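Local coordinates for phenylacetate-CoA oxygenase subunit PaaB (Ralstonia eutropha JMP134, PDB 3EGR), which probably serves as a small subunit of the multicomponent oxygenase that acts on phenylacetyl-CoA in the bacterial degradation of phenylacetic acid, at residues Pro8-Phe13 / Ile53-Ser58. Numbering follows the deposited sequence. Where two conformers were deposited one is given.
Sequences PLWEVF and IWVVPS. With SCN (thiocyanate ion), chain C.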
loop_
_atom_site.group_PDB
_atom_site.type_symbol
_atom_site.label_atom_id
_atom_site.label_comp_id
_atom_site.label_asym_id
_atom_site.label_seq_id
_atom_site.Cartn_x
_atom_site.Cartn_y
_atom_site.Cartn_z
ATOM N N PRO A 8 -9.208 -9.514 -0.512
ATOM C CA PRO A 8 -7.775 -9.687 -0.362
ATOM C C PRO A 8 -7.355 -10.044 1.072
ATOM O O PRO A 8 -8.165 -9.941 2.015
ATOM C CB PRO A 8 -7.224 -8.317 -0.769
ATOM C CG PRO A 8 -8.336 -7.375 -0.503
ATOM C CD PRO A 8 -9.568 -8.125 -0.845
ATOM N N LEU A 9 -6.093 -10.463 1.201
ATOM C CA LEU A 9 -5.509 -10.890 2.468
ATOM C C LEU A 9 -4.967 -9.684 3.231
ATOM O O LEU A 9 -4.383 -8.777 2.635
ATOM C CB LEU A 9 -4.384 -11.908 2.221
ATOM C CG LEU A 9 -3.806 -12.582 3.480
ATOM C CD1 LEU A 9 -4.842 -13.606 4.038
ATOM C CD2 LEU A 9 -2.461 -13.232 3.190
ATOM N N TRP A 10 -5.186 -9.681 4.547
ATOM C CA TRP A 10 -4.733 -8.617 5.457
ATOM C C TRP A 10 -3.942 -9.245 6.578
ATOM O O TRP A 10 -4.285 -10.327 7.057
ATOM C CB TRP A 10 -5.923 -7.857 6.056
ATOM C CG TRP A 10 -6.804 -7.242 4.998
ATOM C CD1 TRP A 10 -7.697 -7.904 4.218
ATOM C CD2 TRP A 10 -6.854 -5.866 4.588
ATOM N NE1 TRP A 10 -8.293 -7.037 3.350
ATOM C CE2 TRP A 10 -7.790 -5.780 3.549
ATOM C CE3 TRP A 10 -6.202 -4.700 5.002
ATOM C CZ2 TRP A 10 -8.097 -4.574 2.908
ATOM C CZ3 TRP A 10 -6.508 -3.491 4.351
ATOM C CH2 TRP A 10 -7.454 -3.446 3.331
ATOM N N GLU A 11 -2.859 -8.599 6.979
ATOM C CA GLU A 11 -2.161 -9.016 8.179
ATOM C C GLU A 11 -2.651 -8.163 9.342
ATOM O O GLU A 11 -2.904 -6.955 9.188
ATOM C CB GLU A 11 -0.650 -8.890 8.013
ATOM C CG GLU A 11 -0.063 -9.724 6.876
ATOM C CD GLU A 11 -0.401 -11.188 6.974
ATOM O OE1 GLU A 11 -0.560 -11.718 8.097
ATOM O OE2 GLU A 11 -0.492 -11.827 5.915
ATOM N N VAL A 12 -2.792 -8.807 10.497
ATOM C CA VAL A 12 -3.353 -8.180 11.678
ATOM C C VAL A 12 -2.285 -8.110 12.771
ATOM O O VAL A 12 -1.657 -9.117 13.105
ATOM C CB VAL A 12 -4.548 -9.009 12.194
ATOM C CG1 VAL A 12 -5.126 -8.423 13.482
ATOM C CG2 VAL A 12 -5.610 -9.105 11.122
ATOM N N PHE A 13 -2.106 -6.923 13.340
ATOM C CA PHE A 13 -1.185 -6.713 14.453
ATOM C C PHE A 13 -1.976 -6.097 15.585
ATOM O O PHE A 13 -2.742 -5.161 15.349
ATOM C CB PHE A 13 -0.052 -5.759 14.057
ATOM C CG PHE A 13 0.678 -6.164 12.802
ATOM C CD1 PHE A 13 0.153 -5.880 11.554
ATOM C CD2 PHE A 13 1.891 -6.819 12.868
ATOM C CE1 PHE A 13 0.817 -6.250 10.403
ATOM C CE2 PHE A 13 2.555 -7.193 11.714
ATOM C CZ PHE A 13 2.013 -6.909 10.487
ATOM N N ILE A 53 -5.579 -2.206 17.362
ATOM C CA ILE A 53 -5.475 -3.103 16.210
ATOM C C ILE A 53 -4.953 -2.374 14.963
ATOM O O ILE A 53 -5.441 -1.310 14.602
ATOM C CB ILE A 53 -6.855 -3.751 15.852
ATOM C CG1 ILE A 53 -7.576 -4.233 17.118
ATOM C CG2 ILE A 53 -6.679 -4.912 14.851
ATOM C CD1 ILE A 53 -8.994 -4.776 16.858
ATOM N N TRP A 54 -3.964 -2.966 14.305
ATOM C CA TRP A 54 -3.500 -2.516 12.991
ATOM C C TRP A 54 -3.769 -3.594 11.953
ATOM O O TRP A 54 -3.417 -4.767 12.166
ATOM C CB TRP A 54 -1.996 -2.251 12.991
ATOM C CG TRP A 54 -1.540 -1.054 13.746
ATOM C CD1 TRP A 54 -2.322 -0.124 14.362
ATOM C CD2 TRP A 54 -0.185 -0.622 13.918
ATOM N NE1 TRP A 54 -1.535 0.855 14.927
ATOM C CE2 TRP A 54 -0.220 0.573 14.667
ATOM C CE3 TRP A 54 1.057 -1.130 13.515
ATOM C CZ2 TRP A 54 0.936 1.264 15.031
ATOM C CZ3 TRP A 54 2.213 -0.437 13.870
ATOM C CH2 TRP A 54 2.141 0.743 14.630
ATOM N N VAL A 55 -4.376 -3.195 10.837
ATOM C CA VAL A 55 -4.523 -4.066 9.686
ATOM C C VAL A 55 -3.743 -3.492 8.508
ATOM O O VAL A 55 -3.672 -2.269 8.309
ATOM C CB VAL A 55 -6.012 -4.309 9.294
ATOM C CG1 VAL A 55 -6.739 -5.066 10.407
ATOM C CG2 VAL A 55 -6.732 -3.000 8.909
ATOM N N VAL A 56 -3.163 -4.401 7.730
ATOM C CA VAL A 56 -2.305 -4.066 6.601
ATOM C C VAL A 56 -2.561 -5.073 5.493
ATOM O O VAL A 56 -2.513 -6.290 5.734
ATOM C CB VAL A 56 -0.821 -4.175 6.982
ATOM C CG1 VAL A 56 0.029 -3.612 5.895
ATOM C CG2 VAL A 56 -0.575 -3.465 8.297
ATOM N N PRO A 57 -2.853 -4.585 4.275
ATOM C CA PRO A 57 -2.951 -5.530 3.183
ATOM C C PRO A 57 -1.606 -6.208 3.002
ATOM O O PRO A 57 -0.575 -5.528 3.057
ATOM C CB PRO A 57 -3.294 -4.652 1.970
ATOM C CG PRO A 57 -3.083 -3.278 2.371
ATOM C CD PRO A 57 -3.105 -3.200 3.847
ATOM N N SER A 58 -1.636 -7.530 2.824
ATOM C CA SER A 58 -0.442 -8.343 2.599
ATOM C C SER A 58 0.517 -7.757 1.563
ATOM O O SER A 58 1.730 -7.744 1.762
ATOM C CB SER A 58 -0.851 -9.750 2.149
ATOM O OG SER A 58 -1.328 -10.528 3.233
HETATM S S SCN C . 4.445 -11.314 3.703
HETATM C C SCN C . 2.853 -11.728 4.447
HETATM N N SCN C . 1.553 -11.550 4.445
#
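E11 and V56 form a hydrogen-bonded pair where the central strand 9-15 meets strand 52-57 in the antiparallel sheet of PaaB. Their backbones exchange two bonds: E11 N to V56 O and V56 N to E11 O at 3.0 Å. F13 and W54 repeat this pattern, with F13 N to W54 O at 2.8 Å and the return bond from W54 N to F13 O. S58, just past the strand, adds S58 N to L9 O at 3.0 Å.

W10, V12 and I53 touch helix 33-45, and V55 shares the face of V12. P57 CB and CA lie over one face of the W10 ring; P57 CD comes within 3.5 Å of W10 CZ3. W10 CG stands anti to its carbonyl carbon (chi1 -58°), which swings the indole across P57. W10 NE1 bonds to A30 O. V12 CG1 lies beside I53 CG2. On the other face, F13 CE1 meets V56 CG2 at 3.8 Å. This face packs on a second subunit, where F13 stacks on F13 of that chain and V56 meets its V56. The sheet continues into that subunit through W54 and V55.

E11, S58 and a thiocyanate ion, probably from the crystallisation liquor, form a polar cluster. E11 OE1 is held by H24 and S27 of strand 23-29. S58 OG lies 3.1 Å from E11 OE2, a weak hydrogen bond; the thiocyanate N is nearby.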